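Local structure of putative lipoprotein (Bacteroides ovatus, 3OQQ) at residues 23-28 with 36-41; 121-126 with 158-163; 46-51 with 98-103; 62-67 with 106-111. The protein is of unknown function but is probably an extracellular lipoprotein, and it carries calcium ions bound at several sites. One frame throughout, in Å; residues are numbered along the deposited sequence.

Interaction 1 of 4, residues 23-28 with 36-41; sequences VNVYSD and LLVGDV
Val25 O is gripped by two consecutive amides of segment 36-41: Leu37 N, at 2.8 Å, holds it firmly, while Val38 N reaches the same oxygen only weakly, at 3.5 Å. Val25 N answers by donating to Val38 O at 2.9 Å. Further along, Val23 and Val41 exchange both of their backbone bonds. Between these two points the Asn24 side chain takes over: with CG anti to its carbonyl carbon (chi1 -66°), the amide swings over to the other strand, and OD1 accepts from Asp40 N at 3.0 Å while lying against Gly39 CA. An alanine at this place would have no carbonyl to offer and is likely to leave Asp40 N without this partner, and the Asp40 bulge less firmly fixed. Val25 and Val38 stand side by side, CB of the former 3.7 Å from CG1 of the latter. On the opposite face Leu36 CD1 comes obliquely alongside the CE2 and OH side of Tyr26, 3.8 Å from CE2. The arrangement is a beta hairpin with two irregularities: a classic bulge where Leu37 and Val38 face Val25, and a G1 bulge where Asp40, in a left-handed conformation (phi 45°, psi 54°), and Val41 both face Val23.

Interaction 2 of 4, residues 121-126 with 158-163; sequences LFYHNT and VTECHS
Glu160 sets its carboxylate against the edge of the Tyr123 ring, OE2 lying near the ring plane and 3.3 Å from CE2; the two planes are turned 52° apart. The Glu160 side chain runs beside Leu121, pointing the same way, with Leu121 CD2 4.1 Å from the carboxylate carbon CD of Glu160. An extended chain beyond CG carries the acid out to the ring, and Arg324 forms a salt bridge with OE2, so the buried charge is probably balanced there. Beneath these side chains the backbones run antiparallel. Glu160 N points almost straight at Leu121 O, at 2.9 Å, and Tyr123 and Val158 form a hydrogen-bonded pair with a bond in each direction. The pairing is prolonged by a water that accepts from Leu121 N and donates to Glu160 O. On the other face Phe122 and Thr159 are a non-hydrogen-bonded pair, where Thr159 OG1 touches Phe122 CB at 3.6 Å; the Phe122 ring leads away from 158-163 and packs on Leu36, Asp40 and Lys157. Strand 122-131 thus lies between strands 36-41 and 150-161, and Ile327 of helix 314-328 packs on Tyr123 and Val158.

Interaction 3 of 4, residues 46-51 with 98-103; sequences SRTLTL and LASVTL
Segments 46-51 and 98-103 run antiparallel, their axes 4.4 Å apart at the closest and 164° between directions, with hydrogen-bonded pairs at Arg47-Leu103, Leu49-Val101 and Leu51-Ala99. Six backbone bonds make this a regular antiparallel beta ladder, and the alternation of residues gives it two unlike faces. Arg47, Leu49, Leu51, Ala99, Val101 and Leu103 share the largely buried one. There Leu51 CD1 rests on Val101 CG1 at 3.7 Å, and Leu49 CD1 meets Leu103 CD1 at 4.1 Å, both contacts being made by branch ends of slanting side chains. From strand 36-41, Val38 packs on Leu49 and Leu51, and Val41 on Leu49, while Phe76 and Leu78 adjoin Val101. Arg47 stretches away from the ladder, all four torsions extended, and its NH1 bonds to Gln165 OE1 and Leu42 O. The other face carries small polar residues and is more open to solvent. Thr50 CG2 touches Leu98 CD2 at 3.8 Å, and Thr48 CG2 lies 3.3 Å from Ser100 OG. In the non-hydrogen-bonded pair Thr48-Thr102 both hydroxyls stand anti to their own carbonyl carbons, and a hydrogen bond of 2.7 Å joins Thr48 OG1 to Thr102 OG1.

Interaction 4 of 4, residues 62-67 with 106-111; sequences MKYNTV and PEDAVQ
Polar contact centres on Tyr64 OH, which donates to Asp108 OD1 at 2.6 Å; OD1 accepts through its syn lone pair. Ring and carboxylate planes are 62° apart, and Asp108 OD1 lies at the ring edge, near its plane. Two backbone bonds support this one: Val110 N to Asn65 O at 2.8 Å and Val67 N to Asp108 O at 2.9 Å, placed about the single bridge of Thr66 with Ala109. Most of the apolar contacts gather on the same ring. Pro106 lies over one face, its CD 4.2 Å from the ring centroid in a CH-pi contact, and Ala109 CB approaches Tyr64 CD2 at 3.5 Å. The exception is the selenomethionine Met62, whose CE touches Pro106 CD. Tyr64 CG sits between its backbone N and carbonyl carbon (chi1 69°), which swings the ring toward the type I turn Pro106-Ala109. A leucine in place of Tyr64 would probably leave the Asp108 carboxylate without its hydroxyl mate and Pro106 without a flat surface to lie on. The turn, in the loop that follows strand 96-104, is thereby docked on the end of strand 59-65, which itself lies between strands 23-26 and 71-80, with Ala72 and Val23 also touching Tyr64.

In the fold
From the N terminus, interaction 1 closes the short loop 29-35 and completes a hairpin before any other contact opens. The chain then enters 46-51 and 62-67, whose partners come later in the same order, so interactions 3 and 4 cross: 98-103 returns to the first, 106-111 to the second. Interaction 2 follows in series, closing a loop from 121-126 to 158-163. Strand 23-26 borders strand 59-65, joining interactions 1 and 4, and strand 36-41 borders strand 122-131, joining 1 and 2. Leu103 reaches Met62 between interactions 3 and 4, while Val25 packs on Leu103, bringing interaction 1 against interaction 3. Interactions 2 and 4 do not touch.

Interaction 1 of 4, residues 23-28 with 36-41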
loop_
_atom_site.group_PDB
_atom_site.type_symbol
_atom_site.label_atom_id
_atom_site.label_comp_id
_atom_site.label_asym_id
_atom_site.label_seq_id
_atom_site.Cartn_x
_atom_site.Cartn_y
_atom_site.Cartn_z
ATOM N N VAL A 23 20.385 -4.416 11.378
ATOM C CA VAL A 23 19.271 -5.070 12.054
ATOM C C VAL A 23 17.948 -4.895 11.280
ATOM O O VAL A 23 17.801 -3.990 10.462
ATOM C CB VAL A 23 19.142 -4.589 13.538
ATOM C CG1 VAL A 23 20.409 -4.909 14.341
ATOM C CG2 VAL A 23 18.805 -3.095 13.629
ATOM N N ASN A 24 16.976 -5.743 11.603
ATOM C CA ASN A 24 15.640 -5.673 11.033
ATOM C C ASN A 24 14.647 -5.464 12.156
ATOM O O ASN A 24 14.792 -6.081 13.201
ATOM C CB ASN A 24 15.347 -6.929 10.244
ATOM C CG ASN A 24 16.225 -7.051 9.031
ATOM O OD1 ASN A 24 16.382 -6.117 8.249
ATOM N ND2 ASN A 24 16.860 -8.188 8.876
ATOM N N VAL A 25 13.684 -4.542 11.968
ATOM C CA VAL A 25 12.664 -4.223 12.973
ATOM C C VAL A 25 11.302 -4.654 12.427
ATOM O O VAL A 25 10.969 -4.320 11.286
ATOM C CB VAL A 25 12.696 -2.729 13.377
ATOM C CG1 VAL A 25 11.652 -2.419 14.453
ATOM C CG2 VAL A 25 14.103 -2.316 13.835
ATOM N N TYR A 26 10.536 -5.418 13.230
ATOM C CA TYR A 26 9.219 -5.974 12.863
ATOM C C TYR A 26 8.133 -5.547 13.852
ATOM O O TYR A 26 8.433 -5.310 15.026
ATOM C CB TYR A 26 9.287 -7.529 12.867
ATOM C CG TYR A 26 10.352 -8.117 11.962
ATOM C CD1 TYR A 26 11.668 -8.257 12.398
ATOM C CD2 TYR A 26 10.039 -8.564 10.684
ATOM C CE1 TYR A 26 12.659 -8.750 11.555
ATOM C CE2 TYR A 26 11.024 -9.059 9.827
ATOM C CZ TYR A 26 12.328 -9.166 10.273
ATOM O OH TYR A 26 13.291 -9.694 9.447
ATOM N N SER A 27 6.873 -5.478 13.403
ATOM C CA SER A 27 5.751 -5.146 14.301
ATOM C C SER A 27 5.219 -6.426 14.997
ATOM O O SER A 27 4.338 -6.334 15.851
ATOM C CB SER A 27 4.633 -4.460 13.520
ATOM O OG SER A 27 4.158 -5.318 12.494
ATOM N N ASP A 28 5.750 -7.610 14.619
ATOM C CA ASP A 28 5.348 -8.927 15.144
ATOM C C ASP A 28 6.550 -9.769 15.557
ATOM O O ASP A 28 7.578 -9.696 14.887
ATOM C CB ASP A 28 4.585 -9.729 14.047
ATOM C CG ASP A 28 3.261 -9.162 13.567
ATOM O OD1 ASP A 28 3.239 -7.999 13.091
ATOM O OD2 ASP A 28 2.267 -9.915 13.557
ATOM N N LEU A 36 7.825 -6.607 8.615
ATOM C CA LEU A 36 9.018 -5.752 8.618
ATOM C C LEU A 36 8.600 -4.290 8.450
ATOM O O LEU A 36 7.815 -3.958 7.549
ATOM C CB LEU A 36 9.988 -6.152 7.502
ATOM C CG LEU A 36 11.400 -5.602 7.601
ATOM C CD1 LEU A 36 12.392 -6.660 7.280
ATOM C CD2 LEU A 36 11.597 -4.427 6.638
ATOM N N LEU A 37 9.099 -3.435 9.337
ATOM C CA LEU A 37 8.836 -1.990 9.327
ATOM C C LEU A 37 10.030 -1.239 8.736
ATOM O O LEU A 37 9.853 -0.329 7.937
ATOM C CB LEU A 37 8.577 -1.510 10.748
ATOM C CG LEU A 37 7.384 -2.124 11.463
ATOM C CD1 LEU A 37 7.453 -1.807 12.921
ATOM C CD2 LEU A 37 6.058 -1.632 10.853
ATOM N N VAL A 38 11.247 -1.629 9.144
ATOM C CA VAL A 38 12.491 -1.007 8.678
ATOM C C VAL A 38 13.560 -2.122 8.637
ATOM O O VAL A 38 13.656 -2.931 9.561
ATOM C CB VAL A 38 12.890 0.271 9.495
ATOM C CG1 VAL A 38 13.234 -0.044 10.938
ATOM C CG2 VAL A 38 14.015 1.053 8.823
ATOM N N GLY A 39 14.248 -2.217 7.503
ATOM C CA GLY A 39 15.269 -3.228 7.257
ATOM C C GLY A 39 16.658 -2.656 7.098
ATOM O O GLY A 39 16.807 -1.467 6.786
ATOM N N ASP A 40 17.684 -3.525 7.324
ATOM C CA ASP A 40 19.126 -3.259 7.200
ATOM C C ASP A 40 19.543 -1.912 7.841
ATOM O O ASP A 40 20.200 -1.083 7.208
ATOM C CB ASP A 40 19.556 -3.346 5.708
ATOM C CG ASP A 40 19.508 -4.769 5.163
ATOM O OD1 ASP A 40 19.896 -5.704 5.903
ATOM O OD2 ASP A 40 19.113 -4.944 3.993
ATOM N N VAL A 41 19.173 -1.738 9.122
ATOM C CA VAL A 41 19.409 -0.545 9.942
ATOM C C VAL A 41 20.720 -0.646 10.687
ATOM O O VAL A 41 20.935 -1.612 11.413
ATOM C CB VAL A 41 18.241 -0.379 10.954
ATOM C CG1 VAL A 41 18.377 0.893 11.781
ATOM C CG2 VAL A 41 16.899 -0.426 10.242
#

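Interaction 2 of 4, residues 121-126 with 158-163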
loop_
_atom_site.group_PDB
_atom_site.type_symbol
_atom_site.label_atom_id
_atom_site.label_comp_id
_atom_site.label_asym_id
_atom_site.label_seq_id
_atom_site.Cartn_x
_atom_site.Cartn_y
_atom_site.Cartn_z
ATOM N N LEU A 121 19.616 1.190 4.310
ATOM C CA LEU A 121 18.435 1.182 5.162
ATOM C C LEU A 121 17.193 1.284 4.254
ATOM O O LEU A 121 17.215 2.011 3.259
ATOM C CB LEU A 121 18.505 2.345 6.187
ATOM C CG LEU A 121 17.320 2.513 7.161
ATOM C CD1 LEU A 121 17.786 2.946 8.522
ATOM C CD2 LEU A 121 16.333 3.521 6.645
ATOM N N PHE A 122 16.135 0.535 4.579
ATOM C CA PHE A 122 14.904 0.622 3.799
ATOM C C PHE A 122 13.709 0.596 4.716
ATOM O O PHE A 122 13.710 -0.132 5.712
ATOM C CB PHE A 122 14.801 -0.453 2.692
ATOM C CG PHE A 122 14.719 -1.910 3.102
ATOM C CD1 PHE A 122 15.874 -2.657 3.306
ATOM C CD2 PHE A 122 13.488 -2.551 3.212
ATOM C CE1 PHE A 122 15.802 -4.017 3.660
ATOM C CE2 PHE A 122 13.409 -3.906 3.553
ATOM C CZ PHE A 122 14.565 -4.634 3.775
ATOM N N TYR A 123 12.732 1.464 4.429
ATOM C CA TYR A 123 11.465 1.534 5.139
ATOM C C TYR A 123 10.481 0.623 4.420
ATOM O O TYR A 123 10.596 0.449 3.203
ATOM C CB TYR A 123 10.954 2.970 5.179
ATOM C CG TYR A 123 11.750 3.865 6.089
ATOM C CD1 TYR A 123 11.513 3.887 7.462
ATOM C CD2 TYR A 123 12.722 4.720 5.580
ATOM C CE1 TYR A 123 12.248 4.717 8.311
ATOM C CE2 TYR A 123 13.456 5.562 6.418
ATOM C CZ TYR A 123 13.221 5.552 7.783
ATOM O OH TYR A 123 13.943 6.378 8.610
ATOM N N HIS A 124 9.534 0.032 5.144
ATOM C CA HIS A 124 8.590 -0.874 4.509
ATOM C C HIS A 124 7.185 -0.656 5.038
ATOM O O HIS A 124 6.981 -0.624 6.265
ATOM C CB HIS A 124 9.023 -2.361 4.730
ATOM C CG HIS A 124 8.087 -3.381 4.139
ATOM N ND1 HIS A 124 7.547 -4.388 4.906
ATOM C CD2 HIS A 124 7.654 -3.524 2.859
ATOM C CE1 HIS A 124 6.802 -5.113 4.080
ATOM N NE2 HIS A 124 6.849 -4.635 2.834
ATOM N N ASN A 125 6.206 -0.522 4.106
ATOM C CA ASN A 125 4.785 -0.415 4.467
ATOM C C ASN A 125 3.944 -1.241 3.477
ATOM O O ASN A 125 4.123 -1.143 2.259
ATOM C CB ASN A 125 4.311 1.050 4.536
ATOM C CG ASN A 125 2.863 1.202 4.921
ATOM O OD1 ASN A 125 2.033 1.681 4.139
ATOM N ND2 ASN A 125 2.508 0.776 6.125
ATOM N N THR A 126 3.060 -2.079 4.009
ATOM C CA THR A 126 2.200 -2.953 3.199
ATOM C C THR A 126 0.791 -2.979 3.814
ATOM O O THR A 126 0.623 -2.698 4.999
ATOM C CB THR A 126 2.831 -4.367 3.026
ATOM O OG1 THR A 126 2.020 -5.154 2.152
ATOM C CG2 THR A 126 3.063 -5.109 4.354
ATOM N N VAL A 158 11.001 1.974 0.554
ATOM C CA VAL A 158 11.791 3.157 0.250
ATOM C C VAL A 158 13.197 2.858 0.767
ATOM O O VAL A 158 13.395 2.705 1.969
ATOM C CB VAL A 158 11.177 4.455 0.828
ATOM C CG1 VAL A 158 12.166 5.622 0.742
ATOM C CG2 VAL A 158 9.888 4.802 0.099
ATOM N N THR A 159 14.151 2.722 -0.147
ATOM C CA THR A 159 15.543 2.404 0.160
ATOM C C THR A 159 16.381 3.666 0.084
ATOM O O THR A 159 16.237 4.450 -0.863
ATOM C CB THR A 159 16.030 1.369 -0.852
ATOM O OG1 THR A 159 15.122 0.272 -0.864
ATOM C CG2 THR A 159 17.469 0.902 -0.602
ATOM N N GLU A 160 17.253 3.864 1.078
ATOM C CA GLU A 160 18.164 4.991 1.087
ATOM C C GLU A 160 19.498 4.507 0.522
ATOM O O GLU A 160 20.297 3.918 1.255
ATOM C CB GLU A 160 18.275 5.587 2.493
ATOM C CG GLU A 160 16.960 6.197 2.950
ATOM C CD GLU A 160 16.952 6.822 4.327
ATOM O OE1 GLU A 160 18.036 6.990 4.923
ATOM O OE2 GLU A 160 15.860 7.204 4.791
ATOM N N CYS A 161 19.689 4.656 -0.807
ATOM C CA CYS A 161 20.916 4.238 -1.510
ATOM C C CYS A 161 22.030 5.258 -1.219
ATOM O O CYS A 161 22.426 6.057 -2.081
ATOM C CB CYS A 161 20.685 4.060 -3.008
ATOM S SG CYS A 161 19.425 2.832 -3.432
ATOM N N HIS A 162 22.476 5.252 0.042
ATOM C CA HIS A 162 23.491 6.138 0.588
ATOM C C HIS A 162 24.752 5.329 0.853
ATOM O O HIS A 162 24.653 4.155 1.220
ATOM C CB HIS A 162 22.977 6.789 1.894
ATOM C CG HIS A 162 21.689 7.560 1.766
ATOM N ND1 HIS A 162 21.053 8.081 2.885
ATOM C CD2 HIS A 162 20.973 7.903 0.664
ATOM C CE1 HIS A 162 19.971 8.695 2.435
ATOM N NE2 HIS A 162 19.872 8.605 1.106
ATOM N N SER A 163 25.934 5.943 0.692
ATOM C CA SER A 163 27.201 5.239 0.935
ATOM C C SER A 163 27.382 4.837 2.426
ATOM O O SER A 163 28.089 3.870 2.723
ATOM C CB SER A 163 28.376 6.098 0.484
ATOM O OG SER A 163 29.567 5.330 0.435
HETATM O O HOH W 1 20.990 3.772 3.996
#

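Interaction 3 of 4, residues 46-51 with 98-103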
loop_
_atom_site.group_PDB
_atom_site.type_symbol
_atom_site.label_atom_id
_atom_site.label_comp_id
_atom_site.label_asym_id
_atom_site.label_seq_id
_atom_site.Cartn_x
_atom_site.Cartn_y
_atom_site.Cartn_z
ATOM N N SER A 46 23.204 4.050 19.866
ATOM C CA SER A 46 21.742 4.059 19.905
ATOM C C SER A 46 21.186 4.800 18.677
ATOM O O SER A 46 21.902 5.586 18.057
ATOM C CB SER A 46 21.219 4.649 21.214
ATOM O OG SER A 46 21.229 6.064 21.203
ATOM N N ARG A 47 19.943 4.488 18.281
ATOM C CA ARG A 47 19.334 5.121 17.113
ATOM C C ARG A 47 17.822 5.223 17.284
ATOM O O ARG A 47 17.156 4.211 17.480
ATOM C CB ARG A 47 19.685 4.362 15.829
ATOM C CG ARG A 47 19.171 5.059 14.583
ATOM C CD ARG A 47 19.728 4.431 13.341
ATOM N NE ARG A 47 19.435 5.251 12.171
ATOM C CZ ARG A 47 19.801 4.954 10.933
ATOM N NH1 ARG A 47 20.516 3.865 10.688
ATOM N NH2 ARG A 47 19.465 5.749 9.933
ATOM N N THR A 48 17.292 6.459 17.180
ATOM C CA THR A 48 15.868 6.759 17.295
ATOM C C THR A 48 15.290 6.880 15.882
ATOM O O THR A 48 15.825 7.606 15.042
ATOM C CB THR A 48 15.631 8.000 18.185
ATOM O OG1 THR A 48 16.105 7.698 19.498
ATOM C CG2 THR A 48 14.156 8.386 18.287
ATOM N N LEU A 49 14.206 6.134 15.632
ATOM C CA LEU A 49 13.509 6.099 14.345
ATOM C C LEU A 49 12.034 6.288 14.490
ATOM O O LEU A 49 11.419 5.747 15.410
ATOM C CB LEU A 49 13.727 4.752 13.633
ATOM C CG LEU A 49 15.120 4.385 13.134
ATOM C CD1 LEU A 49 15.130 2.954 12.662
ATOM C CD2 LEU A 49 15.547 5.277 11.991
ATOM N N THR A 50 11.452 7.012 13.555
ATOM C CA THR A 50 10.012 7.170 13.467
ATOM C C THR A 50 9.533 6.049 12.543
ATOM O O THR A 50 10.135 5.798 11.489
ATOM C CB THR A 50 9.644 8.588 12.995
ATOM O OG1 THR A 50 10.054 9.507 14.008
ATOM C CG2 THR A 50 8.149 8.750 12.736
ATOM N N LEU A 51 8.499 5.330 12.974
ATOM C CA LEU A 51 7.978 4.212 12.206
ATOM C C LEU A 51 6.462 4.327 12.029
ATOM O O LEU A 51 5.766 4.907 12.865
ATOM C CB LEU A 51 8.331 2.873 12.898
ATOM C CG LEU A 51 9.805 2.569 13.263
ATOM C CD1 LEU A 51 9.893 1.309 14.102
ATOM C CD2 LEU A 51 10.672 2.386 12.035
ATOM N N LEU A 98 1.806 6.759 13.921
ATOM C CA LEU A 98 3.225 7.101 13.988
ATOM C C LEU A 98 3.734 6.785 15.371
ATOM O O LEU A 98 3.066 7.080 16.374
ATOM C CB LEU A 98 3.486 8.582 13.680
ATOM C CG LEU A 98 3.509 8.996 12.232
ATOM C CD1 LEU A 98 3.681 10.501 12.124
ATOM C CD2 LEU A 98 4.576 8.243 11.440
ATOM N N ALA A 99 4.918 6.174 15.439
ATOM C CA ALA A 99 5.532 5.856 16.723
ATOM C C ALA A 99 7.030 5.984 16.599
ATOM O O ALA A 99 7.566 6.076 15.485
ATOM C CB ALA A 99 5.131 4.460 17.182
ATOM N N SER A 100 7.698 6.046 17.745
ATOM C CA SER A 100 9.137 6.201 17.829
ATOM C C SER A 100 9.729 5.068 18.632
ATOM O O SER A 100 9.095 4.571 19.581
ATOM C CB SER A 100 9.488 7.539 18.466
ATOM O OG SER A 100 10.887 7.735 18.485
ATOM N N VAL A 101 10.948 4.655 18.240
ATOM C CA VAL A 101 11.684 3.581 18.899
ATOM C C VAL A 101 13.134 4.011 19.003
ATOM O O VAL A 101 13.633 4.686 18.108
ATOM C CB VAL A 101 11.505 2.220 18.157
ATOM C CG1 VAL A 101 12.251 2.180 16.821
ATOM C CG2 VAL A 101 11.899 1.042 19.030
ATOM N N THR A 102 13.789 3.655 20.101
ATOM C CA THR A 102 15.210 3.922 20.285
ATOM C C THR A 102 15.876 2.564 20.329
ATOM O O THR A 102 15.677 1.797 21.262
ATOM C CB THR A 102 15.474 4.815 21.492
ATOM O OG1 THR A 102 14.869 6.078 21.214
ATOM C CG2 THR A 102 16.972 5.024 21.744
ATOM N N LEU A 103 16.586 2.236 19.257
ATOM C CA LEU A 103 17.270 0.959 19.152
ATOM C C LEU A 103 18.631 1.026 19.850
ATOM O O LEU A 103 19.275 2.079 19.895
ATOM C CB LEU A 103 17.445 0.573 17.673
ATOM C CG LEU A 103 16.176 0.445 16.815
ATOM C CD1 LEU A 103 16.553 0.216 15.369
ATOM C CD2 LEU A 103 15.240 -0.677 17.325
#

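Interaction 4 of 4, residues 62-67 with 106-111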
loop_
_atom_site.group_PDB
_atom_site.type_symbol
_atom_site.label_atom_id
_atom_site.label_comp_id
_atom_site.label_asym_id
_atom_site.label_seq_id
_atom_site.Cartn_x
_atom_site.Cartn_y
_atom_site.Cartn_z
HETATM N N MSE A 62 13.349 -6.302 17.239
HETATM C CA MSE A 62 14.579 -6.137 16.479
HETATM C C MSE A 62 15.262 -7.492 16.355
HETATM O O MSE A 62 15.635 -8.087 17.374
HETATM C CB MSE A 62 15.495 -5.112 17.180
HETATM C CG MSE A 62 16.784 -4.809 16.417
HETATM SE SE MSE A 62 18.016 -3.704 17.443
HETATM C CE MSE A 62 18.668 -5.032 18.587
ATOM N N LYS A 63 15.380 -7.997 15.115
ATOM C CA LYS A 63 16.102 -9.243 14.867
ATOM C C LYS A 63 17.539 -8.869 14.533
ATOM O O LYS A 63 17.776 -7.928 13.754
ATOM C CB LYS A 63 15.455 -10.104 13.772
ATOM C CG LYS A 63 14.079 -10.626 14.206
ATOM C CD LYS A 63 13.813 -12.092 13.892
ATOM C CE LYS A 63 12.397 -12.435 14.307
ATOM N NZ LYS A 63 12.310 -13.622 15.196
ATOM N N TYR A 64 18.498 -9.562 15.164
ATOM C CA TYR A 64 19.897 -9.251 14.928
ATOM C C TYR A 64 20.774 -10.510 14.909
ATOM O O TYR A 64 20.434 -11.526 15.522
ATOM C CB TYR A 64 20.404 -8.257 15.999
ATOM C CG TYR A 64 20.526 -8.825 17.407
ATOM C CD1 TYR A 64 19.463 -8.754 18.303
ATOM C CD2 TYR A 64 21.737 -9.339 17.872
ATOM C CE1 TYR A 64 19.587 -9.219 19.612
ATOM C CE2 TYR A 64 21.873 -9.806 19.179
ATOM C CZ TYR A 64 20.797 -9.735 20.046
ATOM O OH TYR A 64 20.922 -10.190 21.331
ATOM N N ASN A 65 21.930 -10.403 14.236
ATOM C CA ASN A 65 22.939 -11.444 14.133
ATOM C C ASN A 65 23.809 -11.406 15.350
ATOM O O ASN A 65 24.300 -10.336 15.731
ATOM C CB ASN A 65 23.789 -11.247 12.864
ATOM C CG ASN A 65 22.965 -11.311 11.612
ATOM O OD1 ASN A 65 22.154 -12.208 11.444
ATOM N ND2 ASN A 65 23.110 -10.343 10.726
ATOM N N THR A 66 24.002 -12.571 15.972
ATOM C CA THR A 66 24.830 -12.686 17.153
ATOM C C THR A 66 26.248 -12.993 16.766
ATOM O O THR A 66 26.514 -13.443 15.649
ATOM C CB THR A 66 24.306 -13.766 18.114
ATOM O OG1 THR A 66 24.502 -15.060 17.532
ATOM C CG2 THR A 66 22.847 -13.532 18.580
ATOM N N VAL A 67 27.147 -12.791 17.728
ATOM C CA VAL A 67 28.579 -13.023 17.598
ATOM C C VAL A 67 28.861 -14.537 17.359
ATOM O O VAL A 67 29.940 -14.887 16.892
ATOM C CB VAL A 67 29.312 -12.441 18.845
ATOM C CG1 VAL A 67 29.105 -13.295 20.103
ATOM C CG2 VAL A 67 30.790 -12.192 18.571
ATOM N N PRO A 106 22.501 -5.156 21.708
ATOM C CA PRO A 106 22.943 -5.970 22.857
ATOM C C PRO A 106 24.422 -6.330 22.719
ATOM O O PRO A 106 24.966 -6.260 21.618
ATOM C CB PRO A 106 22.044 -7.213 22.762
ATOM C CG PRO A 106 20.852 -6.748 22.003
ATOM C CD PRO A 106 21.440 -5.859 20.959
ATOM N N GLU A 107 25.075 -6.690 23.822
ATOM C CA GLU A 107 26.513 -6.981 23.837
ATOM C C GLU A 107 26.911 -8.248 23.047
ATOM O O GLU A 107 28.082 -8.383 22.693
ATOM C CB GLU A 107 27.025 -7.093 25.283
ATOM C CG GLU A 107 27.158 -5.758 26.011
ATOM C CD GLU A 107 28.059 -4.692 25.409
ATOM O OE1 GLU A 107 29.064 -5.044 24.746
ATOM O OE2 GLU A 107 27.765 -3.493 25.619
ATOM N N ASP A 108 25.964 -9.164 22.791
ATOM C CA ASP A 108 26.229 -10.377 22.023
ATOM C C ASP A 108 25.935 -10.185 20.504
ATOM O O ASP A 108 25.948 -11.154 19.750
ATOM C CB ASP A 108 25.405 -11.548 22.594
ATOM C CG ASP A 108 23.900 -11.410 22.470
ATOM O OD1 ASP A 108 23.422 -10.302 22.146
ATOM O OD2 ASP A 108 23.214 -12.407 22.633
ATOM N N ALA A 109 25.677 -8.943 20.060
ATOM C CA ALA A 109 25.376 -8.667 18.660
ATOM C C ALA A 109 26.637 -8.541 17.825
ATOM O O ALA A 109 27.716 -8.248 18.374
ATOM C CB ALA A 109 24.574 -7.385 18.549
ATOM N N VAL A 110 26.497 -8.718 16.480
ATOM C CA VAL A 110 27.607 -8.440 15.559
ATOM C C VAL A 110 27.827 -6.914 15.642
ATOM O O VAL A 110 26.894 -6.139 15.379
ATOM C CB VAL A 110 27.412 -8.931 14.093
ATOM C CG1 VAL A 110 28.560 -8.419 13.201
ATOM C CG2 VAL A 110 27.337 -10.455 14.038
ATOM N N GLN A 111 29.006 -6.511 16.107
ATOM C CA GLN A 111 29.340 -5.103 16.309
ATOM C C GLN A 111 29.656 -4.403 14.978
ATOM O O GLN A 111 30.354 -4.972 14.134
ATOM C CB GLN A 111 30.488 -4.949 17.309
ATOM C CG GLN A 111 30.118 -5.407 18.733
ATOM C CD GLN A 111 28.922 -4.659 19.305
ATOM O OE1 GLN A 111 28.916 -3.428 19.418
ATOM N NE2 GLN A 111 27.872 -5.383 19.654
#